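Local structure of protein DJ-1 homolog D (Arabidopsis thaliana, 4OGG) at residues G38-D43 / N69-E74; A137-G142 / W152-T157; G189-A194 / L380-S385; Q224-C229 / L261-D266. The protein belongs to the DJ-1/PfpI family and carries two copies of that family's alpha/beta fold in a single chain. One frame throughout, in Å; residues are numbered along the deposited sequence.

Overall arrangement
Contact 4 is the buried one: the outermost strand 224-228 of the second six-stranded sheet holds a loop through three hydrogen bonds to Ala227, one of them with a threonine hydroxyl. Contact 1, at the surface of the N-terminal DJ-1/PfpI half, relies on one threonine hydroxyl, two waters and alanine packing. The two join comparable elements: Phe72 of contact 1 packs on helix 98-110, Phe265 of contact 4 on the corresponding helix 291-302. Contact 2, in the same half as contact 1, is partly buried; packing round a tryptophan, with one bridging water, holds it. Contact 3 is an antiparallel strand pair with four backbone bonds and comes within about 5 Å of contact 4 between nearest atoms.

Contact 1: residues G38-D43 / N69-E74; sequences GKKAGD and NATFDE
Two loops run side by side in roughly opposed directions, 141° apart, with Lys40 facing Thr71 and Ala41 facing Ala70, each pair 4.2 Å apart between CA atoms. A type II turn from Lys40 to Asp43 folds the first loop, and a short 3-10 turn at Phe72 and Asp73 ends the second. The direct polar link is the nearly straight hydrogen bond from Ala41 N to Thr71 OG1, 3.1 Å long. Thr71 turns OG1 away from its own carbonyl carbon (chi1 -54°), which presents the hydroxyl to that N-H and sets CG2 against Lys40. The Lys40 and Thr71 side chains lie alongside and point the same way, with Lys40 CG 4.0 Å from Thr71 CG2. Ala41 CB presses on the peptide between Asn69 and Ala70, 3.5 Å from Asn69 C. Within the turn, Lys40 N donates to Asp43 OD2 over 2.8 Å, from above the carboxylate plane. One water accepts from Phe72 N and lies within bonding reach of Lys39 O and Ala70 O; a second joins Lys39 O to Asp73 N. The Phe72 ring reaches Val35 and helix 98-110, and the amide of Asn69 bonds Val32 and Thr34 of strand 30-35. One direct bond, water bridges from Lys39 O and the packing of Ala41 thus hold these surface loops together, with Leu68 adding backbone bonds to Gly42 and Asp43.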
loop_
_atom_site.group_PDB
_atom_site.type_symbol
_atom_site.label_atom_id
_atom_site.label_comp_id
_atom_site.label_asym_id
_atom_site.label_seq_id
_atom_site.Cartn_x
_atom_site.Cartn_y
_atom_site.Cartn_z
ATOM N N GLY C 38 -2.274 -28.367 -4.830
ATOM C CA GLY C 38 -3.261 -27.775 -5.713
ATOM C C GLY C 38 -2.698 -26.931 -6.841
ATOM O O GLY C 38 -3.455 -26.363 -7.627
ATOM N N LYS C 39 -1.374 -26.838 -6.931
ATOM C CA LYS C 39 -0.746 -26.047 -7.982
ATOM C C LYS C 39 0.261 -26.873 -8.766
ATOM O O LYS C 39 0.765 -27.881 -8.273
ATOM C CB LYS C 39 -0.062 -24.810 -7.389
ATOM C CG LYS C 39 -1.032 -23.874 -6.689
ATOM C CD LYS C 39 -0.428 -22.511 -6.381
ATOM C CE LYS C 39 -1.487 -21.597 -5.775
ATOM N NZ LYS C 39 -1.023 -20.189 -5.620
ATOM N N LYS C 40 0.546 -26.436 -9.988
ATOM C CA LYS C 40 1.479 -27.142 -10.855
ATOM C C LYS C 40 2.697 -26.288 -11.165
ATOM O O LYS C 40 2.703 -25.081 -10.913
ATOM C CB LYS C 40 0.789 -27.519 -12.168
ATOM C CG LYS C 40 -0.558 -28.204 -12.000
ATOM C CD LYS C 40 -1.147 -28.605 -13.348
ATOM C CE LYS C 40 -1.301 -27.406 -14.272
ATOM N NZ LYS C 40 -1.922 -27.789 -15.575
ATOM N N ALA C 41 3.731 -26.919 -11.716
ATOM C CA ALA C 41 4.945 -26.205 -12.075
ATOM C C ALA C 41 4.559 -25.061 -13.000
ATOM O O ALA C 41 3.753 -25.233 -13.916
ATOM C CB ALA C 41 5.922 -27.142 -12.778
ATOM N N GLY C 42 5.138 -23.892 -12.754
ATOM C CA GLY C 42 4.824 -22.735 -13.567
ATOM C C GLY C 42 3.848 -21.813 -12.860
ATOM O O GLY C 42 3.796 -20.621 -13.165
ATOM N N ASP C 43 3.065 -22.357 -11.931
ATOM C CA ASP C 43 2.104 -21.550 -11.181
ATOM C C ASP C 43 2.849 -20.689 -10.171
ATOM O O ASP C 43 3.987 -20.986 -9.813
ATOM C CB ASP C 43 1.098 -22.428 -10.432
ATOM C CG ASP C 43 0.072 -23.061 -11.349
ATOM O OD1 ASP C 43 -0.090 -22.587 -12.493
ATOM O OD2 ASP C 43 -0.588 -24.023 -10.909
ATOM N N ASN C 69 8.447 -24.592 -9.599
ATOM C CA ASN C 69 9.082 -25.305 -10.702
ATOM C C ASN C 69 8.750 -26.793 -10.709
ATOM O O ASN C 69 9.288 -27.553 -11.517
ATOM C CB ASN C 69 10.608 -25.104 -10.688
ATOM C CG ASN C 69 11.293 -25.780 -9.511
ATOM O OD1 ASN C 69 10.668 -26.483 -8.721
ATOM N ND2 ASN C 69 12.599 -25.574 -9.403
ATOM N N ALA C 70 7.853 -27.203 -9.818
ATOM C CA ALA C 70 7.446 -28.602 -9.734
ATOM C C ALA C 70 5.963 -28.737 -9.398
ATOM O O ALA C 70 5.331 -27.794 -8.912
ATOM C CB ALA C 70 8.287 -29.332 -8.704
ATOM N N THR C 71 5.418 -29.921 -9.651
ATOM C CA THR C 71 4.008 -30.192 -9.409
ATOM C C THR C 71 3.799 -31.107 -8.204
ATOM O O THR C 71 4.172 -32.280 -8.222
ATOM C CB THR C 71 3.366 -30.830 -10.663
ATOM O OG1 THR C 71 3.620 -29.992 -11.801
ATOM C CG2 THR C 71 1.858 -30.991 -10.477
ATOM N N PHE C 72 3.185 -30.553 -7.162
ATOM C CA PHE C 72 2.916 -31.266 -5.919
ATOM C C PHE C 72 2.329 -32.667 -6.111
ATOM O O PHE C 72 2.824 -33.641 -5.543
ATOM C CB PHE C 72 1.966 -30.429 -5.051
ATOM C CG PHE C 72 1.747 -30.988 -3.677
ATOM C CD1 PHE C 72 0.863 -32.043 -3.467
ATOM C CD2 PHE C 72 2.451 -30.481 -2.591
ATOM C CE1 PHE C 72 0.687 -32.586 -2.194
ATOM C CE2 PHE C 72 2.283 -31.014 -1.315
ATOM C CZ PHE C 72 1.399 -32.070 -1.116
ATOM N N ASP C 73 1.274 -32.750 -6.913
ATOM C CA ASP C 73 0.578 -34.004 -7.182
ATOM C C ASP C 73 1.436 -35.061 -7.881
ATOM O O ASP C 73 1.086 -36.244 -7.896
ATOM C CB ASP C 73 -0.676 -33.704 -8.016
ATOM C CG ASP C 73 -1.525 -34.934 -8.276
ATOM O OD1 ASP C 73 -1.065 -35.840 -9.001
ATOM O OD2 ASP C 73 -2.661 -34.992 -7.756
ATOM N N GLU C 74 2.564 -34.639 -8.443
ATOM C CA GLU C 74 3.454 -35.551 -9.155
ATOM C C GLU C 74 4.766 -35.822 -8.423
ATOM O O GLU C 74 5.696 -36.391 -8.996
ATOM C CB GLU C 74 3.751 -34.988 -10.546
ATOM C CG GLU C 74 2.562 -35.027 -11.491
ATOM C CD GLU C 74 2.757 -34.147 -12.710
ATOM O OE1 GLU C 74 3.889 -34.088 -13.233
ATOM O OE2 GLU C 74 1.773 -33.521 -13.150
HETATM O O HOH W 1 3.170 -27.643 -7.059
HETATM O O HOH W 2 -0.275 -30.472 -7.887
#

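Contact 2: residues A137-G142 / W152-T157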
loop_
_atom_site.group_PDB
_atom_site.type_symbol
_atom_site.label_atom_id
_atom_site.label_comp_id
_atom_site.label_asym_id
_atom_site.label_seq_id
_atom_site.Cartn_x
_atom_site.Cartn_y
_atom_site.Cartn_z
ATOM N N ALA C 137 11.433 -22.758 17.101
ATOM C CA ALA C 137 10.565 -22.259 16.042
ATOM C C ALA C 137 10.248 -20.825 16.396
ATOM O O ALA C 137 10.762 -20.304 17.386
ATOM C CB ALA C 137 9.279 -23.071 15.991
ATOM N N TYR C 138 9.419 -20.168 15.593
ATOM C CA TYR C 138 9.057 -18.807 15.942
ATOM C C TYR C 138 8.424 -18.975 17.329
ATOM O O TYR C 138 7.696 -19.939 17.570
ATOM C CB TYR C 138 8.045 -18.235 14.954
ATOM C CG TYR C 138 7.877 -16.746 15.106
ATOM C CD1 TYR C 138 8.913 -15.873 14.767
ATOM C CD2 TYR C 138 6.705 -16.206 15.633
ATOM C CE1 TYR C 138 8.787 -14.498 14.948
ATOM C CE2 TYR C 138 6.570 -14.831 15.822
ATOM C CZ TYR C 138 7.613 -13.985 15.477
ATOM O OH TYR C 138 7.486 -12.628 15.660
ATOM N N ALA C 139 8.711 -18.054 18.241
ATOM C CA ALA C 139 8.208 -18.158 19.608
ATOM C C ALA C 139 6.723 -18.497 19.765
ATOM O O ALA C 139 6.354 -19.271 20.651
ATOM C CB ALA C 139 8.537 -16.875 20.381
ATOM N N THR C 140 5.878 -17.934 18.904
ATOM C CA THR C 140 4.435 -18.165 18.981
ATOM C C THR C 140 4.030 -19.604 18.676
ATOM O O THR C 140 2.897 -20.005 18.943
ATOM C CB THR C 140 3.670 -17.240 18.009
ATOM O OG1 THR C 140 3.976 -17.608 16.658
ATOM C CG2 THR C 140 4.059 -15.789 18.233
ATOM N N VAL C 141 4.956 -20.373 18.110
ATOM C CA VAL C 141 4.693 -21.764 17.760
ATOM C C VAL C 141 5.006 -22.701 18.934
ATOM O O VAL C 141 4.609 -23.869 18.936
ATOM C CB VAL C 141 5.533 -22.169 16.518
ATOM C CG1 VAL C 141 5.198 -23.594 16.075
ATOM C CG2 VAL C 141 5.273 -21.188 15.387
ATOM N N GLY C 142 5.702 -22.171 19.937
ATOM C CA GLY C 142 6.067 -22.959 21.103
ATOM C C GLY C 142 4.941 -23.760 21.738
ATOM O O GLY C 142 5.075 -24.969 21.927
ATOM N N TRP C 152 10.618 -28.426 23.607
ATOM C CA TRP C 152 10.690 -27.045 23.160
ATOM C C TRP C 152 11.917 -26.284 23.628
ATOM O O TRP C 152 12.344 -26.400 24.779
ATOM C CB TRP C 152 9.417 -26.312 23.600
ATOM C CG TRP C 152 9.421 -24.839 23.342
ATOM C CD1 TRP C 152 9.412 -23.846 24.278
ATOM C CD2 TRP C 152 9.422 -24.187 22.067
ATOM N NE1 TRP C 152 9.404 -22.616 23.668
ATOM C CE2 TRP C 152 9.411 -22.794 22.309
ATOM C CE3 TRP C 152 9.431 -24.644 20.741
ATOM C CZ2 TRP C 152 9.409 -21.850 21.275
ATOM C CZ3 TRP C 152 9.429 -23.704 19.710
ATOM C CH2 TRP C 152 9.417 -22.323 19.986
ATOM N N VAL C 153 12.479 -25.505 22.710
ATOM C CA VAL C 153 13.643 -24.682 22.990
ATOM C C VAL C 153 13.282 -23.245 22.626
ATOM O O VAL C 153 13.363 -22.847 21.466
ATOM C CB VAL C 153 14.863 -25.129 22.156
ATOM C CG1 VAL C 153 16.048 -24.207 22.425
ATOM C CG2 VAL C 153 15.225 -26.567 22.497
ATOM N N GLU C 154 12.852 -22.480 23.625
ATOM C CA GLU C 154 12.480 -21.086 23.421
ATOM C C GLU C 154 13.636 -20.366 22.728
ATOM O O GLU C 154 14.779 -20.447 23.175
ATOM C CB GLU C 154 12.198 -20.431 24.775
ATOM C CG GLU C 154 11.586 -19.040 24.707
ATOM C CD GLU C 154 10.193 -19.043 24.106
ATOM O OE1 GLU C 154 9.389 -19.930 24.461
ATOM O OE2 GLU C 154 9.897 -18.151 23.288
ATOM N N PRO C 155 13.360 -19.670 21.614
ATOM C CA PRO C 155 14.443 -18.963 20.924
ATOM C C PRO C 155 14.811 -17.697 21.695
ATOM O O PRO C 155 14.061 -16.721 21.688
ATOM C CB PRO C 155 13.837 -18.665 19.556
ATOM C CG PRO C 155 12.398 -18.403 19.898
ATOM C CD PRO C 155 12.081 -19.505 20.899
ATOM N N ILE C 156 15.958 -17.723 22.369
ATOM C CA ILE C 156 16.410 -16.575 23.151
ATOM C C ILE C 156 16.775 -15.410 22.233
ATOM O O ILE C 156 16.570 -14.245 22.579
ATOM C CB ILE C 156 17.628 -16.947 24.022
ATOM C CG1 ILE C 156 18.035 -15.749 24.884
ATOM C CG2 ILE C 156 18.781 -17.403 23.139
ATOM C CD1 ILE C 156 19.187 -16.035 25.823
ATOM N N THR C 157 17.323 -15.737 21.067
ATOM C CA THR C 157 17.698 -14.743 20.069
ATOM C C THR C 157 17.079 -15.195 18.746
ATOM O O THR C 157 16.826 -16.383 18.551
ATOM C CB THR C 157 19.231 -14.636 19.918
ATOM O OG1 THR C 157 19.779 -15.925 19.616
ATOM C CG2 THR C 157 19.854 -14.111 21.205
HETATM O O HOH W 3 6.857 -20.094 23.291
#
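Aromatic packing against backbone joins the loop before helix 142-147 to the end of the short strand 151-152 and the loop after it, at a partly buried place in the N-terminal DJ-1/PfpI half. The start of the helix lies on the Trp152 indole: Gly142 presents its bare CA 3.4 Å from the centroid of the six-membered ring and 6° off its normal, a CH-pi contact over the face. Glu154 N lies over the opposite face, toward its rim, while Ala137 CB meets the ring edge in plane, 3.8 Å from Trp152 CZ3. Rotation of the indole is further fixed by Trp152 NE1, which donates to Glu154 OE1 over 2.8 Å, exactly in the ring plane but above the carboxylate plane. The bend of Glu154 at chi2 (66°) brings its carboxylate back to this N-H and places OE2 3.5 Å from Ala139 CB. A water donates to both Ala139 O and Glu154 OE1, closing a polar bridge beside the ring. Pro155 adds its CG, 3.5 Å from Ala137 O. Leu145 and Val146 of the helix pack on Trp152 too, and Leu289 of the second subunit touches Ala139. The arrangement is a CH-pi contact between the first residue of a helix and an indole, joining helix 142-147 to strand 151-152 within a DJ-1/PfpI alpha/beta fold.

Contact 3: residues G189-A194 / L380-S385; sequences GKITGA and LGIQVS
Four backbone hydrogen bonds join Lys190 with Ser385 and Thr192 with Gln383, two to each pair, across strands that run antiparallel at 158°. The shortest is Lys190 N to Ser385 O, 2.7 Å; Thr192 N to Gln383 O, 2.9 Å, arrives in the carbonyl plane. Between them Ile191 and Val384 form a non-hydrogen-bonded pair, and Ile191 CA lies 3.3 Å from Gln383 O as a CA-H...O contact. On the face carrying Lys190, Thr192, Gln383 and Ser385, two waters meet at Thr192 OG1. One also bonds Lys190 O and Ser385 OG; the other receives a bond from Gln383 NE2 and donates to Gly381 O. Thr192 holds OG1 between its backbone N and carbonyl carbon (chi1 54°), where it reaches both waters and lies 3.7 Å from Gln383 CB. Lys190, bent at chi2 and chi4, curls over its own backbone so that NZ donates to the following carbonyl, Ile191 O, from above the carbonyl plane. The other face is apolar: Ile191 CG1 approaches Val384 CG2 at 4.3 Å, and Met377 and Val184 of two helices cover Val384. Past the strand pair, Ile382 CG1 comes 3.1 Å from Gly193 O, and its CG2 meets Ala194 CB. Gly381, with positive phi, ends helix 369-380 in a Schellman motif and turns the chain into its strand. The result is a two-sided ribbon, polar and hydrated on one face, apolar on the other, that pairs strand 189-192, which follows helix 176-186, with the strand near the C-terminus.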
loop_
_atom_site.group_PDB
_atom_site.type_symbol
_atom_site.label_atom_id
_atom_site.label_comp_id
_atom_site.label_asym_id
_atom_site.label_seq_id
_atom_site.Cartn_x
_atom_site.Cartn_y
_atom_site.Cartn_z
ATOM N N GLY C 189 27.124 -32.747 3.048
ATOM C CA GLY C 189 28.001 -31.745 2.477
ATOM C C GLY C 189 29.161 -31.308 3.353
ATOM O O GLY C 189 29.031 -31.158 4.568
ATOM N N LYS C 190 30.309 -31.113 2.716
ATOM C CA LYS C 190 31.514 -30.663 3.396
ATOM C C LYS C 190 31.900 -29.341 2.742
ATOM O O LYS C 190 32.032 -29.267 1.520
ATOM C CB LYS C 190 32.641 -31.683 3.216
ATOM C CG LYS C 190 33.978 -31.241 3.791
ATOM C CD LYS C 190 33.909 -31.094 5.304
ATOM C CE LYS C 190 35.233 -30.608 5.877
ATOM N NZ LYS C 190 35.579 -29.242 5.393
ATOM N N ILE C 191 32.069 -28.303 3.555
ATOM C CA ILE C 191 32.424 -26.982 3.055
ATOM C C ILE C 191 33.900 -26.692 3.303
ATOM O O ILE C 191 34.396 -26.869 4.415
ATOM C CB ILE C 191 31.588 -25.885 3.751
ATOM C CG1 ILE C 191 30.097 -26.185 3.579
ATOM C CG2 ILE C 191 31.937 -24.516 3.175
ATOM C CD1 ILE C 191 29.193 -25.313 4.428
ATOM N N THR C 192 34.594 -26.239 2.265
ATOM C CA THR C 192 36.011 -25.921 2.376
ATOM C C THR C 192 36.338 -24.567 1.764
ATOM O O THR C 192 35.652 -24.109 0.849
ATOM C CB THR C 192 36.881 -26.984 1.676
ATOM O OG1 THR C 192 36.440 -27.151 0.325
ATOM C CG2 THR C 192 36.789 -28.316 2.403
ATOM N N GLY C 193 37.395 -23.942 2.281
ATOM C CA GLY C 193 37.843 -22.652 1.784
ATOM C C GLY C 193 36.915 -21.484 2.069
ATOM O O GLY C 193 36.984 -20.461 1.386
ATOM N N ALA C 194 36.069 -21.622 3.087
ATOM C CA ALA C 194 35.112 -20.575 3.438
ATOM C C ALA C 194 35.643 -19.517 4.402
ATOM O O ALA C 194 34.889 -18.654 4.857
ATOM C CB ALA C 194 33.845 -21.205 4.007
ATOM N N LEU C 380 36.614 -17.483 -5.197
ATOM C CA LEU C 380 37.113 -17.460 -3.826
ATOM C C LEU C 380 37.681 -18.809 -3.393
ATOM O O LEU C 380 38.294 -18.919 -2.331
ATOM C CB LEU C 380 35.999 -17.038 -2.864
ATOM C CG LEU C 380 35.592 -15.563 -2.909
ATOM C CD1 LEU C 380 34.369 -15.336 -2.038
ATOM C CD2 LEU C 380 36.760 -14.702 -2.442
ATOM N N GLY C 381 37.476 -19.831 -4.214
ATOM C CA GLY C 381 37.979 -21.152 -3.882
ATOM C C GLY C 381 37.146 -21.869 -2.835
ATOM O O GLY C 381 37.632 -22.791 -2.176
ATOM N N ILE C 382 35.895 -21.441 -2.673
ATOM C CA ILE C 382 34.988 -22.060 -1.708
ATOM C C ILE C 382 34.260 -23.207 -2.394
ATOM O O ILE C 382 33.708 -23.037 -3.484
ATOM C CB ILE C 382 33.925 -21.063 -1.193
ATOM C CG1 ILE C 382 34.605 -19.842 -0.575
ATOM C CG2 ILE C 382 33.036 -21.745 -0.161
ATOM C CD1 ILE C 382 33.631 -18.754 -0.137
ATOM N N GLN C 383 34.249 -24.371 -1.754
ATOM C CA GLN C 383 33.592 -25.533 -2.331
ATOM C C GLN C 383 32.692 -26.270 -1.353
ATOM O O GLN C 383 32.957 -26.312 -0.153
ATOM C CB GLN C 383 34.632 -26.527 -2.847
ATOM C CG GLN C 383 35.694 -25.928 -3.748
ATOM C CD GLN C 383 36.735 -26.955 -4.145
ATOM O OE1 GLN C 383 36.434 -27.921 -4.848
ATOM N NE2 GLN C 383 37.966 -26.759 -3.683
ATOM N N VAL C 384 31.620 -26.842 -1.888
ATOM C CA VAL C 384 30.689 -27.641 -1.104
ATOM C C VAL C 384 30.735 -28.986 -1.805
ATOM O O VAL C 384 30.390 -29.088 -2.981
ATOM C CB VAL C 384 29.251 -27.089 -1.153
ATOM C CG1 VAL C 384 28.316 -28.013 -0.377
ATOM C CG2 VAL C 384 29.216 -25.692 -0.558
ATOM N N SER C 385 31.185 -30.007 -1.087
ATOM C CA SER C 385 31.313 -31.340 -1.652
ATOM C C SER C 385 30.473 -32.344 -0.881
ATOM O O SER C 385 30.548 -32.419 0.343
ATOM C CB SER C 385 32.780 -31.768 -1.617
ATOM O OG SER C 385 33.606 -30.786 -2.219
HETATM O O HOH W 4 34.460 -29.208 -0.092
HETATM O O HOH W 5 37.756 -25.319 -1.188
#

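Contact 4: residues Q224-C229 / L261-D266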
loop_
_atom_site.group_PDB
_atom_site.type_symbol
_atom_site.label_atom_id
_atom_site.label_comp_id
_atom_site.label_asym_id
_atom_site.label_seq_id
_atom_site.Cartn_x
_atom_site.Cartn_y
_atom_site.Cartn_z
ATOM N N GLN C 224 32.730 -14.415 6.709
ATOM C CA GLN C 224 32.429 -13.262 7.547
ATOM C C GLN C 224 31.953 -12.240 6.523
ATOM O O GLN C 224 32.704 -11.866 5.622
ATOM C CB GLN C 224 33.690 -12.754 8.253
ATOM C CG GLN C 224 33.497 -11.449 9.021
ATOM C CD GLN C 224 32.383 -11.525 10.050
ATOM O OE1 GLN C 224 32.341 -12.445 10.868
ATOM N NE2 GLN C 224 31.481 -10.551 10.022
ATOM N N VAL C 225 30.706 -11.802 6.648
ATOM C CA VAL C 225 30.151 -10.855 5.689
ATOM C C VAL C 225 29.689 -9.566 6.349
ATOM O O VAL C 225 28.871 -9.588 7.268
ATOM C CB VAL C 225 28.956 -11.488 4.937
ATOM C CG1 VAL C 225 28.626 -10.672 3.699
ATOM C CG2 VAL C 225 29.284 -12.931 4.569
ATOM N N ASP C 226 30.217 -8.441 5.872
ATOM C CA ASP C 226 29.851 -7.140 6.418
ATOM C C ASP C 226 29.076 -6.315 5.399
ATOM O O ASP C 226 29.294 -6.429 4.197
ATOM C CB ASP C 226 31.102 -6.369 6.854
ATOM C CG ASP C 226 31.904 -7.104 7.911
ATOM O OD1 ASP C 226 31.299 -7.580 8.894
ATOM O OD2 ASP C 226 33.141 -7.200 7.763
ATOM N N ALA C 227 28.173 -5.479 5.897
ATOM C CA ALA C 227 27.358 -4.626 5.043
ATOM C C ALA C 227 27.523 -3.179 5.486
ATOM O O ALA C 227 27.383 -2.867 6.669
ATOM C CB ALA C 227 25.892 -5.044 5.135
ATOM N N VAL C 228 27.823 -2.299 4.535
ATOM C CA VAL C 228 28.006 -0.886 4.846
ATOM C C VAL C 228 27.248 0.020 3.882
ATOM O O VAL C 228 26.905 -0.379 2.769
ATOM C CB VAL C 228 29.495 -0.486 4.800
ATOM C CG1 VAL C 228 30.298 -1.356 5.762
ATOM C CG2 VAL C 228 30.028 -0.619 3.378
ATOM N N CYS C 229 27.003 1.246 4.333
ATOM C CA CYS C 229 26.310 2.259 3.547
ATOM C C CYS C 229 26.800 3.619 4.024
ATOM O O CYS C 229 26.928 3.853 5.224
ATOM C CB CYS C 229 24.794 2.161 3.754
ATOM S SG CYS C 229 23.838 3.507 2.995
ATOM N N LEU C 261 22.597 -2.868 8.589
ATOM C CA LEU C 261 24.016 -2.789 8.268
ATOM C C LEU C 261 24.797 -3.374 9.440
ATOM O O LEU C 261 24.289 -3.431 10.560
ATOM C CB LEU C 261 24.434 -1.334 8.027
ATOM C CG LEU C 261 23.732 -0.620 6.868
ATOM C CD1 LEU C 261 24.267 0.793 6.742
ATOM C CD2 LEU C 261 23.954 -1.392 5.571
ATOM N N THR C 262 26.029 -3.799 9.183
ATOM C CA THR C 262 26.850 -4.410 10.224
ATOM C C THR C 262 28.143 -3.666 10.529
ATOM O O THR C 262 28.692 -3.798 11.625
ATOM C CB THR C 262 27.242 -5.845 9.841
ATOM O OG1 THR C 262 28.122 -5.809 8.710
ATOM C CG2 THR C 262 26.004 -6.663 9.486
ATOM N N THR C 263 28.632 -2.891 9.565
ATOM C CA THR C 263 29.884 -2.168 9.749
ATOM C C THR C 263 29.782 -0.692 9.381
ATOM O O THR C 263 28.913 -0.292 8.606
ATOM C CB THR C 263 30.997 -2.805 8.900
ATOM O OG1 THR C 263 30.957 -4.229 9.053
ATOM C CG2 THR C 263 32.361 -2.292 9.338
ATOM N N ASN C 264 30.676 0.117 9.941
ATOM C CA ASN C 264 30.683 1.545 9.654
ATOM C C ASN C 264 31.494 1.809 8.392
ATOM O O ASN C 264 32.624 1.337 8.257
ATOM C CB ASN C 264 31.279 2.336 10.824
ATOM C CG ASN C 264 30.553 2.085 12.130
ATOM O OD1 ASN C 264 29.331 1.954 12.161
ATOM N ND2 ASN C 264 31.305 2.033 13.222
ATOM N N PHE C 265 30.909 2.565 7.472
ATOM C CA PHE C 265 31.570 2.892 6.218
ATOM C C PHE C 265 32.871 3.653 6.476
ATOM O O PHE C 265 33.869 3.439 5.789
ATOM C CB PHE C 265 30.623 3.714 5.337
ATOM C CG PHE C 265 31.123 3.927 3.937
ATOM C CD1 PHE C 265 31.959 4.999 3.636
ATOM C CD2 PHE C 265 30.764 3.051 2.919
ATOM C CE1 PHE C 265 32.426 5.196 2.338
ATOM C CE2 PHE C 265 31.226 3.237 1.619
ATOM C CZ PHE C 265 32.060 4.311 1.327
ATOM N N ASP C 266 32.857 4.532 7.474
ATOM C CA ASP C 266 34.041 5.314 7.818
ATOM C C ASP C 266 35.193 4.385 8.185
ATOM O O ASP C 266 36.211 4.340 7.494
ATOM C CB ASP C 266 33.746 6.240 9.002
ATOM C CG ASP C 266 32.567 7.157 8.745
ATOM O OD1 ASP C 266 32.588 7.887 7.732
ATOM O OD2 ASP C 266 31.620 7.147 9.562
HETATM O O HOH W 6 27.652 1.543 7.105
#
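Hydrogen bonds come first: Ala227 gives and receives on one side of strand 224-228. Its N donates to Thr262 OG1 over 2.8 Å, and its O accepts from both Thr262 N, in the carbonyl plane on a lone pair, and Thr263 N, tilted 32° from that plane. Thr262 sets its hydroxyl between its backbone N and carbonyl carbon (chi1 67°), facing the strand, and Thr263 OG1 joins it by a hydroxyl-hydroxyl bond of 3.3 Å. A water accepts from Cys229 N and donates to Thr263 O. Asp226 packs its CB against Thr263 OG1 at 3.1 Å; its carboxylate is taken up by Tyr273 OH at OD2 and by Gln224 NE2 at OD1. Val228 CG1 lies alongside Thr263, nearest its O at 3.3 Å. Apolar contacts complete the set: Val228 CG2 reaches Phe265 CD2, the two side chains crossing at about a right angle, and Ala227 CB faces Leu261 CD2. Cys229 CB and Leu261 CD1 are tight at 3.3 Å. Phe265 continues onto helix 291-302. Strand 197-201 bonds the other edge of strand 224-228, so the loop's three bonds to Ala227 satisfy backbone groups at the sheet margin.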